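Long-range contacts in hypothetical protein TTHA0303 (Thermus thermophilus, PDB 2YQY), which is of unknown function but forms a DinB-like four-helix bundle with an exposed histidine triad, which may bind a metal ion as in its relatives: residues H53-E58 with L110-R115; S60-L65 with A118-E123; L65-R70 with A133-P138; P129-T134 with L143-W148. All blocks are in the same frame, centred on the assembly; numbering follows the deposited sequence.

Contact 1. Residues H53-E58 with L110-R115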
loop_
_atom_site.group_PDB
_atom_site.type_symbol
_atom_site.label_atom_id
_atom_site.label_comp_id
_atom_site.label_asym_id
_atom_site.label_seq_id
_atom_site.Cartn_x
_atom_site.Cartn_y
_atom_site.Cartn_z
ATOM N N HIS A 53 3.107 0.996 -7.700
ATOM C CA HIS A 53 1.681 1.294 -7.480
ATOM C C HIS A 53 1.268 1.170 -6.004
ATOM O O HIS A 53 0.618 2.044 -5.464
ATOM C CB HIS A 53 0.803 0.368 -8.334
ATOM C CG HIS A 53 -0.675 0.555 -8.117
ATOM N ND1 HIS A 53 -1.353 1.686 -8.511
ATOM C CD2 HIS A 53 -1.599 -0.258 -7.550
ATOM C CE1 HIS A 53 -2.628 1.579 -8.172
ATOM N NE2 HIS A 53 -2.806 0.396 -7.603
ATOM N N VAL A 54 1.645 0.064 -5.372
ATOM C CA VAL A 54 1.421 -0.128 -3.964
ATOM C C VAL A 54 1.973 1.054 -3.128
ATOM O O VAL A 54 1.266 1.573 -2.263
ATOM C CB VAL A 54 2.026 -1.490 -3.474
ATOM C CG1 VAL A 54 2.118 -1.525 -1.933
ATOM C CG2 VAL A 54 1.186 -2.676 -4.040
ATOM N N ALA A 55 3.241 1.423 -3.355
ATOM C CA ALA A 55 3.856 2.556 -2.705
ATOM C C ALA A 55 3.068 3.868 -2.933
ATOM O O ALA A 55 2.849 4.635 -1.981
ATOM C CB ALA A 55 5.324 2.714 -3.176
ATOM N N LEU A 56 2.664 4.157 -4.173
ATOM C CA LEU A 56 1.968 5.455 -4.442
ATOM C C LEU A 56 0.609 5.493 -3.678
ATOM O O LEU A 56 0.220 6.530 -3.095
ATOM C CB LEU A 56 1.769 5.688 -5.941
ATOM C CG LEU A 56 3.103 5.814 -6.697
ATOM C CD1 LEU A 56 2.920 5.891 -8.245
ATOM C CD2 LEU A 56 3.923 7.008 -6.155
ATOM N N VAL A 57 -0.080 4.359 -3.651
ATOM C CA VAL A 57 -1.367 4.309 -2.979
ATOM C C VAL A 57 -1.179 4.488 -1.462
ATOM O O VAL A 57 -2.019 5.127 -0.813
ATOM C CB VAL A 57 -2.170 3.041 -3.356
ATOM C CG1 VAL A 57 -3.415 2.866 -2.452
ATOM C CG2 VAL A 57 -2.586 3.093 -4.880
ATOM N N GLU A 58 -0.103 3.959 -0.891
ATOM C CA GLU A 58 0.148 4.166 0.548
ATOM C C GLU A 58 0.506 5.614 0.831
ATOM O O GLU A 58 0.111 6.163 1.832
ATOM C CB GLU A 58 1.304 3.319 1.058
ATOM C CG GLU A 58 1.013 1.850 0.968
ATOM C CD GLU A 58 1.611 1.010 2.085
ATOM O OE1 GLU A 58 2.609 1.422 2.744
ATOM O OE2 GLU A 58 1.076 -0.096 2.265
ATOM N N LEU A 110 12.126 -0.289 -3.986
ATOM C CA LEU A 110 12.259 -0.609 -2.554
ATOM C C LEU A 110 12.331 0.653 -1.703
ATOM O O LEU A 110 11.782 0.696 -0.599
ATOM C CB LEU A 110 13.516 -1.450 -2.288
ATOM C CG LEU A 110 13.553 -2.927 -2.701
ATOM C CD1 LEU A 110 14.860 -3.542 -2.248
ATOM C CD2 LEU A 110 12.362 -3.743 -2.164
ATOM N N ALA A 111 13.023 1.664 -2.223
ATOM C CA ALA A 111 13.174 2.941 -1.539
ATOM C C ALA A 111 11.818 3.661 -1.502
ATOM O O ALA A 111 11.456 4.252 -0.489
ATOM C CB ALA A 111 14.270 3.803 -2.217
ATOM N N LEU A 112 11.067 3.585 -2.604
ATOM C CA LEU A 112 9.731 4.197 -2.672
ATOM C C LEU A 112 8.773 3.523 -1.680
ATOM O O LEU A 112 7.982 4.196 -0.984
ATOM C CB LEU A 112 9.165 4.117 -4.106
ATOM C CG LEU A 112 7.979 5.027 -4.480
ATOM C CD1 LEU A 112 8.321 6.525 -4.382
ATOM C CD2 LEU A 112 7.481 4.703 -5.873
ATOM N N LEU A 113 8.858 2.202 -1.609
ATOM C CA LEU A 113 8.047 1.454 -0.651
ATOM C C LEU A 113 8.344 1.876 0.800
ATOM O O LEU A 113 7.409 2.124 1.563
ATOM C CB LEU A 113 8.244 -0.051 -0.854
ATOM C CG LEU A 113 7.579 -0.639 -2.113
ATOM C CD1 LEU A 113 8.213 -1.998 -2.464
ATOM C CD2 LEU A 113 6.076 -0.787 -1.892
ATOM N N ASP A 114 9.624 1.986 1.156
ATOM C CA ASP A 114 10.007 2.279 2.535
ATOM C C ASP A 114 9.530 3.655 2.946
ATOM O O ASP A 114 9.014 3.834 4.044
ATOM C CB ASP A 114 11.519 2.175 2.736
ATOM C CG ASP A 114 12.001 0.730 2.778
ATOM O OD1 ASP A 114 11.151 -0.183 2.840
ATOM O OD2 ASP A 114 13.224 0.498 2.735
ATOM N N ARG A 115 9.730 4.625 2.065
ATOM C CA ARG A 115 9.357 6.012 2.348
ATOM C C ARG A 115 7.848 6.160 2.567
ATOM O O ARG A 115 7.419 6.756 3.546
ATOM C CB ARG A 115 9.806 6.920 1.206
ATOM C CG ARG A 115 9.647 8.390 1.516
HETATM O O HOH W 1 4.652 1.774 0.818
#
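E58 OE1 takes a hydrogen bond from a water at 2.8 Å, and the same water donates to the backbone O of L113 at 2.9 Å, so one solvent molecule joins a carboxylate of helix 47-71 to a carbonyl of helix 106-126. These are two helices of the four-helix bundle; here their local axes run nearly parallel, 24° apart with a closest approach of 8.5 Å. The carboxylate is buried, and it is well supplied with partners: besides the water, R117 NE forms a salt bridge to OE1 and R21 adds a long, weak ion pair, a setting that would favour the charged form of E58.

Next to this polar link the helices meet through small and branched apolar residues. The two helices come nearest at A55 and L113, their CA atoms 4.8 Å apart, and alanine suits this place because a single methyl fits between two leucines. Its CB touches L112 CG at 3.8 Å and, from the other leucine, L113 CD2 at 3.8 Å. In L113 the CG lies beside the backbone N (chi1 -73°), which swings CD2 inward to A55 and on to V54, whose CG1 it meets. V54 also touches E156 and H159 of helix 153-165, while H53 turns away from this interface so that its ring meets those of H155 and H159; the three are probably the exposed histidine triad. At the outer margin, L56 CD2 rests against L112 CD2 at 4.2 Å.

Contact 2. Residues S60-L65 with A118-E123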
loop_
_atom_site.group_PDB
_atom_site.type_symbol
_atom_site.label_atom_id
_atom_site.label_comp_id
_atom_site.label_asym_id
_atom_site.label_seq_id
_atom_site.Cartn_x
_atom_site.Cartn_y
_atom_site.Cartn_z
ATOM N N SER A 60 -0.590 8.210 -0.921
ATOM C CA SER A 60 -1.843 8.897 -1.133
ATOM C C SER A 60 -2.748 8.704 0.122
ATOM O O SER A 60 -3.304 9.694 0.697
ATOM C CB SER A 60 -2.452 8.297 -2.395
ATOM O OG SER A 60 -3.665 8.904 -2.673
ATOM N N THR A 61 -2.825 7.458 0.597
ATOM C CA THR A 61 -3.597 7.127 1.833
ATOM C C THR A 61 -3.133 7.935 3.026
ATOM O O THR A 61 -3.944 8.499 3.805
ATOM C CB THR A 61 -3.464 5.628 2.174
ATOM O OG1 THR A 61 -3.967 4.868 1.065
ATOM C CG2 THR A 61 -4.274 5.277 3.470
ATOM N N ALA A 62 -1.811 8.001 3.175
ATOM C CA ALA A 62 -1.207 8.784 4.266
ATOM C C ALA A 62 -1.618 10.260 4.195
ATOM O O ALA A 62 -1.915 10.876 5.214
ATOM C CB ALA A 62 0.280 8.643 4.235
ATOM N N ARG A 63 -1.653 10.837 2.994
ATOM C CA ARG A 63 -2.112 12.231 2.848
ATOM C C ARG A 63 -3.607 12.394 3.159
ATOM O O ARG A 63 -4.026 13.424 3.672
ATOM C CB ARG A 63 -1.830 12.737 1.426
ATOM C CG ARG A 63 -0.356 12.677 1.076
ATOM C CD ARG A 63 -0.038 13.218 -0.337
ATOM N NE ARG A 63 1.304 12.774 -0.673
ATOM C CZ ARG A 63 2.411 13.378 -0.249
ATOM N NH1 ARG A 63 2.335 14.502 0.454
ATOM N NH2 ARG A 63 3.603 12.888 -0.569
ATOM N N VAL A 64 -4.415 11.394 2.818
ATOM C CA VAL A 64 -5.853 11.424 3.153
ATOM C C VAL A 64 -5.991 11.420 4.652
ATOM O O VAL A 64 -6.758 12.225 5.224
ATOM C CB VAL A 64 -6.637 10.227 2.517
ATOM C CG1 VAL A 64 -8.057 10.133 3.134
ATOM C CG2 VAL A 64 -6.700 10.370 0.972
ATOM N N LEU A 65 -5.236 10.526 5.316
ATOM C CA LEU A 65 -5.290 10.480 6.773
ATOM C C LEU A 65 -4.863 11.799 7.365
ATOM O O LEU A 65 -5.430 12.241 8.371
ATOM C CB LEU A 65 -4.416 9.342 7.323
ATOM C CG LEU A 65 -4.882 7.889 7.007
ATOM C CD1 LEU A 65 -3.924 6.806 7.557
ATOM C CD2 LEU A 65 -6.273 7.667 7.532
ATOM N N ALA A 118 6.793 4.420 5.813
ATOM C CA ALA A 118 7.131 5.245 7.004
ATOM C C ALA A 118 6.107 6.376 7.194
ATOM O O ALA A 118 5.648 6.618 8.302
ATOM C CB ALA A 118 8.578 5.818 6.920
ATOM N N PHE A 119 5.735 7.038 6.096
ATOM C CA PHE A 119 4.787 8.159 6.095
ATOM C C PHE A 119 3.417 7.643 6.534
ATOM O O PHE A 119 2.777 8.207 7.412
ATOM C CB PHE A 119 4.717 8.753 4.670
ATOM C CG PHE A 119 3.800 9.940 4.537
ATOM C CD1 PHE A 119 3.428 10.695 5.651
ATOM C CD2 PHE A 119 3.319 10.323 3.287
ATOM C CE1 PHE A 119 2.562 11.799 5.516
ATOM C CE2 PHE A 119 2.481 11.425 3.157
ATOM C CZ PHE A 119 2.106 12.160 4.273
ATOM N N LEU A 120 2.955 6.563 5.906
ATOM C CA LEU A 120 1.699 5.969 6.328
ATOM C C LEU A 120 1.645 5.622 7.830
ATOM O O LEU A 120 0.645 5.928 8.503
ATOM C CB LEU A 120 1.368 4.744 5.476
ATOM C CG LEU A 120 0.053 4.019 5.801
ATOM C CD1 LEU A 120 -1.174 4.971 5.708
ATOM C CD2 LEU A 120 -0.102 2.822 4.883
ATOM N N LEU A 121 2.694 4.981 8.345
ATOM C CA LEU A 121 2.710 4.568 9.713
ATOM C C LEU A 121 2.695 5.785 10.675
ATOM O O LEU A 121 2.135 5.709 11.782
ATOM C CB LEU A 121 3.921 3.662 9.995
ATOM C CG LEU A 121 3.927 2.214 9.479
ATOM C CD1 LEU A 121 5.250 1.505 9.829
ATOM C CD2 LEU A 121 2.752 1.368 9.934
ATOM N N GLU A 122 3.386 6.861 10.280
ATOM C CA GLU A 122 3.393 8.088 11.067
ATOM C C GLU A 122 1.964 8.639 11.185
ATOM O O GLU A 122 1.547 9.075 12.255
ATOM C CB GLU A 122 4.355 9.142 10.474
ATOM N N GLU A 123 1.222 8.618 10.080
ATOM C CA GLU A 123 -0.142 9.145 10.091
ATOM C C GLU A 123 -1.110 8.203 10.826
ATOM O O GLU A 123 -2.074 8.647 11.472
ATOM C CB GLU A 123 -0.632 9.418 8.657
ATOM C CG GLU A 123 -0.110 10.763 8.078
ATOM C CD GLU A 123 -0.509 11.975 8.931
ATOM O OE1 GLU A 123 -1.653 12.020 9.478
ATOM O OE2 GLU A 123 0.349 12.890 9.065
#
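The methyl of A62 sits almost centrally over one face of the F119 ring, CB 3.6 Å from the centroid and 11° off the normal, a CH-pi contact. R63 comes to the same ring from its edge: CG lies near the ring plane, 3.7 Å from F119 CE2, and the extended chain then carries the guanidinium round so that one of its own faces lies over CE2, the two planes 64° apart. With alanine in place of F119, the A62 methyl would probably be left without its aromatic cover and the R63 guanidinium freer to turn.

On the inner side L120 CD1 rests against T61 CG2 and L65 CD1 together, 3.8 Å from each. These helices, 47-71 and 106-126 of the four-helix bundle, lie side by side with local axes 8.4 Å apart, a closeness that small A62 permits: its CA is 4.5 Å from that of L120. In E123, CG stands beside the backbone N (chi1 -80°) and lies 3.4 Å from A62 O; the bend at chi2 then turns the carboxylate, while CB meets L65 CB.

Further out, polar partners fix the ends of these chains. D59 forms a salt bridge with R63 NE, and R69 does so with E123 OE2. T61 OG1 bonds to V57 O one turn back, an arrangement that suits threonine because it leaves CG2 pointing to L120.

Contact 3. Residues L65-R70 with A133-P138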
loop_
_atom_site.group_PDB
_atom_site.type_symbol
_atom_site.label_atom_id
_atom_site.label_comp_id
_atom_site.label_asym_id
_atom_site.label_seq_id
_atom_site.Cartn_x
_atom_site.Cartn_y
_atom_site.Cartn_z
ATOM N N LEU A 65 -5.236 10.526 5.316
ATOM C CA LEU A 65 -5.290 10.480 6.773
ATOM C C LEU A 65 -4.863 11.799 7.365
ATOM O O LEU A 65 -5.430 12.241 8.371
ATOM C CB LEU A 65 -4.416 9.342 7.323
ATOM C CG LEU A 65 -4.882 7.889 7.007
ATOM C CD1 LEU A 65 -3.924 6.806 7.557
ATOM C CD2 LEU A 65 -6.273 7.667 7.532
ATOM N N ARG A 66 -3.832 12.422 6.810
ATOM C CA ARG A 66 -3.404 13.730 7.315
ATOM C C ARG A 66 -4.521 14.760 7.140
ATOM O O ARG A 66 -4.757 15.556 8.023
ATOM C CB ARG A 66 -2.136 14.196 6.609
ATOM C CG ARG A 66 -1.564 15.552 7.113
ATOM C CD ARG A 66 -0.221 15.875 6.421
ATOM N NE ARG A 66 -0.412 15.983 4.977
ATOM C CZ ARG A 66 0.556 16.109 4.072
ATOM N NH1 ARG A 66 1.824 16.152 4.437
ATOM N NH2 ARG A 66 0.248 16.214 2.786
ATOM N N ARG A 67 -5.177 14.782 5.991
ATOM C CA ARG A 67 -6.321 15.733 5.818
ATOM C C ARG A 67 -7.479 15.438 6.811
ATOM O O ARG A 67 -8.038 16.356 7.443
ATOM C CB ARG A 67 -6.841 15.658 4.391
ATOM C CG ARG A 67 -7.710 16.828 3.966
ATOM C CD ARG A 67 -8.309 16.575 2.547
ATOM N NE ARG A 67 -8.827 17.877 2.062
ATOM C CZ ARG A 67 -10.069 18.299 2.249
ATOM N NH1 ARG A 67 -10.950 17.515 2.856
ATOM N NH2 ARG A 67 -10.443 19.502 1.820
ATOM N N LEU A 68 -7.797 14.157 7.005
ATOM C CA LEU A 68 -8.884 13.794 7.937
ATOM C C LEU A 68 -8.560 14.199 9.390
ATOM O O LEU A 68 -9.463 14.566 10.164
ATOM C CB LEU A 68 -9.206 12.295 7.823
ATOM C CG LEU A 68 -9.936 11.981 6.494
ATOM C CD1 LEU A 68 -10.131 10.475 6.305
ATOM C CD2 LEU A 68 -11.300 12.727 6.425
ATOM N N ARG A 69 -7.272 14.179 9.722
ATOM C CA ARG A 69 -6.805 14.562 11.051
ATOM C C ARG A 69 -6.941 16.067 11.208
ATOM O O ARG A 69 -7.415 16.543 12.238
ATOM C CB ARG A 69 -5.363 14.108 11.260
ATOM C CG ARG A 69 -4.885 14.256 12.661
ATOM C CD ARG A 69 -3.405 13.880 12.862
ATOM N NE ARG A 69 -2.471 14.122 11.732
ATOM C CZ ARG A 69 -1.614 15.146 11.653
ATOM N NH1 ARG A 69 -1.588 16.081 12.592
ATOM N NH2 ARG A 69 -0.753 15.251 10.636
ATOM N N ARG A 70 -6.566 16.807 10.173
ATOM C CA ARG A 70 -6.649 18.267 10.213
ATOM C C ARG A 70 -8.098 18.752 10.288
ATOM O O ARG A 70 -8.391 19.666 11.043
ATOM C CB ARG A 70 -5.874 18.888 9.051
ATOM C CG ARG A 70 -4.367 18.617 9.170
ATOM C CD ARG A 70 -3.620 18.978 7.899
ATOM N NE ARG A 70 -2.595 19.965 8.205
ATOM C CZ ARG A 70 -2.725 21.276 8.026
ATOM N NH1 ARG A 70 -1.730 22.085 8.349
ATOM N NH2 ARG A 70 -3.836 21.786 7.514
ATOM N N ALA A 133 -15.106 11.687 10.274
ATOM C CA ALA A 133 -14.911 12.480 9.051
ATOM C C ALA A 133 -14.533 11.558 7.895
ATOM O O ALA A 133 -13.804 10.580 8.111
ATOM C CB ALA A 133 -13.849 13.561 9.269
ATOM N N THR A 134 -14.993 11.883 6.680
ATOM C CA THR A 134 -14.798 10.983 5.542
ATOM C C THR A 134 -14.145 11.691 4.351
ATOM O O THR A 134 -14.230 12.930 4.195
ATOM C CB THR A 134 -16.101 10.258 5.069
ATOM O OG1 THR A 134 -16.981 11.196 4.465
ATOM C CG2 THR A 134 -16.821 9.497 6.197
ATOM N N PHE A 135 -13.469 10.908 3.532
ATOM C CA PHE A 135 -12.908 11.463 2.302
ATOM C C PHE A 135 -13.175 10.402 1.219
ATOM O O PHE A 135 -13.110 9.202 1.526
ATOM C CB PHE A 135 -11.410 11.813 2.477
ATOM C CG PHE A 135 -10.809 12.519 1.284
ATOM C CD1 PHE A 135 -10.864 13.901 1.169
ATOM C CD2 PHE A 135 -10.262 11.787 0.234
ATOM C CE1 PHE A 135 -10.341 14.555 0.038
ATOM C CE2 PHE A 135 -9.766 12.437 -0.908
ATOM C CZ PHE A 135 -9.800 13.803 -1.010
ATOM N N PRO A 136 -13.525 10.830 -0.013
ATOM C CA PRO A 136 -13.872 9.833 -1.043
ATOM C C PRO A 136 -12.724 8.956 -1.547
ATOM O O PRO A 136 -11.651 9.472 -1.932
ATOM C CB PRO A 136 -14.512 10.653 -2.179
ATOM C CG PRO A 136 -13.982 12.063 -1.979
ATOM C CD PRO A 136 -13.743 12.219 -0.473
ATOM N N HIS A 137 -12.968 7.640 -1.530
ATOM C CA HIS A 137 -12.044 6.665 -2.108
ATOM C C HIS A 137 -12.617 6.345 -3.492
ATOM O O HIS A 137 -13.807 6.140 -3.626
ATOM C CB HIS A 137 -11.947 5.392 -1.235
ATOM C CG HIS A 137 -10.972 4.370 -1.761
ATOM N ND1 HIS A 137 -9.787 4.051 -1.118
ATOM C CD2 HIS A 137 -10.994 3.632 -2.896
ATOM C CE1 HIS A 137 -9.131 3.144 -1.828
ATOM N NE2 HIS A 137 -9.839 2.879 -2.917
ATOM N N PRO A 138 -11.780 6.376 -4.538
ATOM C CA PRO A 138 -12.285 6.098 -5.896
ATOM C C PRO A 138 -13.141 4.794 -6.106
ATOM O O PRO A 138 -14.030 4.716 -6.989
ATOM C CB PRO A 138 -10.990 6.046 -6.738
ATOM C CG PRO A 138 -9.828 6.039 -5.742
ATOM C CD PRO A 138 -10.353 6.773 -4.537
#
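R67 and F135 cross at about a right angle. The arginine chain is extended, with CG opposite the backbone N (chi1 -163°), and it reaches across the phenylalanine so that CD comes within 3.8 Å of F135 CE1 and NH1 within 4.0 Å of F135 CD1. Guanidinium and ring planes are tilted 50° to each other, so the groups neither stack nor stand upright. The long methylene chain of arginine suits this exposed margin, giving the ring apolar contact while its charged end stays near the surface. P136 CD lies over one face of the same ring, toward its rim.

L68, buried, points its CD2 at the extended backbone leading into the strand. That methyl touches A133 CB at 3.9 Å and also meets T134 C and F135 CB, a fit that a branched leucine makes well. It also lies 3.7 Å from A133 O, a buried carbonyl with no hydrogen-bonding partner in the model.

The contact thus packs short strand 135-137 and the chain entering it against the end of helix 47-71 of the four-helix bundle. L68 also rests on P145 and W148 of helix 145-149, F135 pairs its backbone with L143, and R69, facing away, makes a salt bridge to E123 of helix 106-126.

Contact 4. Residues P129-T134 with L143-W148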
loop_
_atom_site.group_PDB
_atom_site.type_symbol
_atom_site.label_atom_id
_atom_site.label_comp_id
_atom_site.label_asym_id
_atom_site.label_seq_id
_atom_site.Cartn_x
_atom_site.Cartn_y
_atom_site.Cartn_z
ATOM N N PRO A 129 -8.927 6.288 15.117
ATOM C CA PRO A 129 -9.661 5.232 14.401
ATOM C C PRO A 129 -11.157 5.511 14.283
ATOM O O PRO A 129 -11.780 5.106 13.306
ATOM C CB PRO A 129 -9.409 3.984 15.253
ATOM C CG PRO A 129 -8.126 4.256 15.944
ATOM C CD PRO A 129 -8.089 5.732 16.199
ATOM N N GLN A 130 -11.711 6.220 15.267
ATOM C CA GLN A 130 -13.150 6.464 15.371
ATOM C C GLN A 130 -13.553 7.822 14.806
ATOM O O GLN A 130 -14.712 8.235 14.948
ATOM C CB GLN A 130 -13.598 6.428 16.839
ATOM C CG GLN A 130 -12.696 5.671 17.797
ATOM C CD GLN A 130 -12.721 4.168 17.579
ATOM O OE1 GLN A 130 -13.724 3.613 17.118
ATOM N NE2 GLN A 130 -11.618 3.493 17.931
ATOM N N ASN A 131 -12.594 8.542 14.226
ATOM C CA ASN A 131 -12.881 9.820 13.545
ATOM C C ASN A 131 -14.023 9.584 12.539
ATOM O O ASN A 131 -13.881 8.727 11.667
ATOM C CB ASN A 131 -11.600 10.318 12.853
ATOM C CG ASN A 131 -11.765 11.690 12.152
ATOM O OD1 ASN A 131 -12.847 12.290 12.157
ATOM N ND2 ASN A 131 -10.672 12.193 11.575
ATOM N N PRO A 132 -15.183 10.261 12.705
ATOM C CA PRO A 132 -16.267 10.093 11.738
ATOM C C PRO A 132 -16.099 10.800 10.395
ATOM O O PRO A 132 -16.876 10.519 9.469
ATOM C CB PRO A 132 -17.512 10.619 12.487
ATOM C CG PRO A 132 -16.984 11.565 13.525
ATOM C CD PRO A 132 -15.584 11.120 13.854
ATOM N N ALA A 133 -15.106 11.687 10.274
ATOM C CA ALA A 133 -14.911 12.480 9.051
ATOM C C ALA A 133 -14.533 11.558 7.895
ATOM O O ALA A 133 -13.804 10.580 8.111
ATOM C CB ALA A 133 -13.849 13.561 9.269
ATOM N N THR A 134 -14.993 11.883 6.680
ATOM C CA THR A 134 -14.798 10.983 5.542
ATOM C C THR A 134 -14.145 11.691 4.351
ATOM O O THR A 134 -14.230 12.930 4.195
ATOM C CB THR A 134 -16.101 10.258 5.069
ATOM O OG1 THR A 134 -16.981 11.196 4.465
ATOM C CG2 THR A 134 -16.821 9.497 6.197
ATOM N N LEU A 143 -15.002 7.138 2.883
ATOM C CA LEU A 143 -14.379 6.344 3.948
ATOM C C LEU A 143 -13.812 7.240 5.024
ATOM O O LEU A 143 -13.225 8.290 4.717
ATOM C CB LEU A 143 -13.244 5.466 3.375
ATOM C CG LEU A 143 -13.552 4.348 2.370
ATOM C CD1 LEU A 143 -12.267 3.640 1.986
ATOM C CD2 LEU A 143 -14.553 3.347 2.925
ATOM N N ASN A 144 -13.937 6.804 6.284
ATOM C CA ASN A 144 -13.299 7.539 7.395
ATOM C C ASN A 144 -11.899 6.967 7.534
ATOM O O ASN A 144 -11.538 6.097 6.763
ATOM C CB ASN A 144 -14.103 7.402 8.694
ATOM C CG ASN A 144 -14.363 5.950 9.084
ATOM O OD1 ASN A 144 -13.514 5.055 8.928
ATOM N ND2 ASN A 144 -15.570 5.709 9.605
ATOM N N PRO A 145 -11.096 7.448 8.504
ATOM C CA PRO A 145 -9.732 6.903 8.606
ATOM C C PRO A 145 -9.642 5.353 8.728
ATOM O O PRO A 145 -8.735 4.748 8.123
ATOM C CB PRO A 145 -9.178 7.587 9.874
ATOM C CG PRO A 145 -9.965 8.898 9.975
ATOM C CD PRO A 145 -11.350 8.510 9.509
ATOM N N LEU A 146 -10.520 4.721 9.536
ATOM C CA LEU A 146 -10.516 3.237 9.643
ATOM C C LEU A 146 -10.724 2.597 8.260
ATOM O O LEU A 146 -10.039 1.620 7.913
ATOM C CB LEU A 146 -11.616 2.714 10.608
ATOM C CG LEU A 146 -11.839 1.186 10.733
ATOM C CD1 LEU A 146 -10.626 0.496 11.291
ATOM C CD2 LEU A 146 -13.076 0.817 11.585
ATOM N N GLY A 147 -11.701 3.119 7.506
ATOM C CA GLY A 147 -12.012 2.636 6.145
ATOM C C GLY A 147 -10.784 2.760 5.236
ATOM O O GLY A 147 -10.474 1.824 4.477
ATOM N N TRP A 148 -10.122 3.916 5.274
ATOM C CA TRP A 148 -8.871 4.132 4.536
ATOM C C TRP A 148 -7.760 3.151 4.931
ATOM O O TRP A 148 -7.044 2.694 4.069
ATOM C CB TRP A 148 -8.378 5.591 4.649
ATOM C CG TRP A 148 -9.113 6.479 3.660
ATOM C CD1 TRP A 148 -10.253 7.207 3.890
ATOM C CD2 TRP A 148 -8.801 6.653 2.266
ATOM N NE1 TRP A 148 -10.657 7.844 2.724
ATOM C CE2 TRP A 148 -9.782 7.523 1.721
ATOM C CE3 TRP A 148 -7.760 6.199 1.437
ATOM C CZ2 TRP A 148 -9.756 7.942 0.385
ATOM C CZ3 TRP A 148 -7.747 6.607 0.095
ATOM C CH2 TRP A 148 -8.740 7.468 -0.412
#
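N131 and P145 cross at about a right angle where the loop 129-134 passes the start of helix 145-149, an Asx turn on the loop side facing an N-capped helix. The side-chain packing of the contact is the meeting of N131 CB with P145 CG at 3.6 Å. Proline fits the first turn of a helix, where its missing N-H costs no helical bond, and its ring doubles here as a packing surface.

Hydrogen bonds shape each segment from within. N131 OD1 accepts from A133 N at 3.0 Å, with the donor well above the carbonyl plane (55° out of it), closing the Asx turn, while its ND2 donates to L68 O of helix 47-71. An alanine here has neither OD1 nor ND2, and the A133 N-H and the L68 carbonyl would probably be left without mates and the loop freer to shift. N144, with CG between its backbone N and carbonyl carbon (chi1 54°), brings OD1 back to cap G147 N at 3.0 Å, nearly straight at 167°. Glycine suits position 147, since a CB there would run into L143 CD2.

Carbonyl oxygens join the segments directly. Some simply pack closely: N131 O lies 3.3 Å from N144 CB and equally near P145 CD, and P129 O rests against L146 CB. Two others make CA-H...O contacts: the buried A133 O receives the CA-H of N144, and in return L143 O faces T134, whose CA lies 3.2 Å away.

How the contacts relate
From the N terminus, helix 47-71 supplies the first segments of contacts 1, 2 and 3 in succession. Contacts 1 and 2 close the long connection to helix 106-126, including the unmodelled residues 73-103, and hold the two helices together at successive levels; contact 3 reaches further, to strand 135-137. Because the opening segments all precede the closing ones in the same order, these three cross one another and none nests. L65 belongs to both contact 2 and contact 3. Contact 4 comes after contacts 1 and 2 and closes a short loop round the strand; it shares A133 and T134 with contact 3, tying helix 145-149 to that end of the bundle.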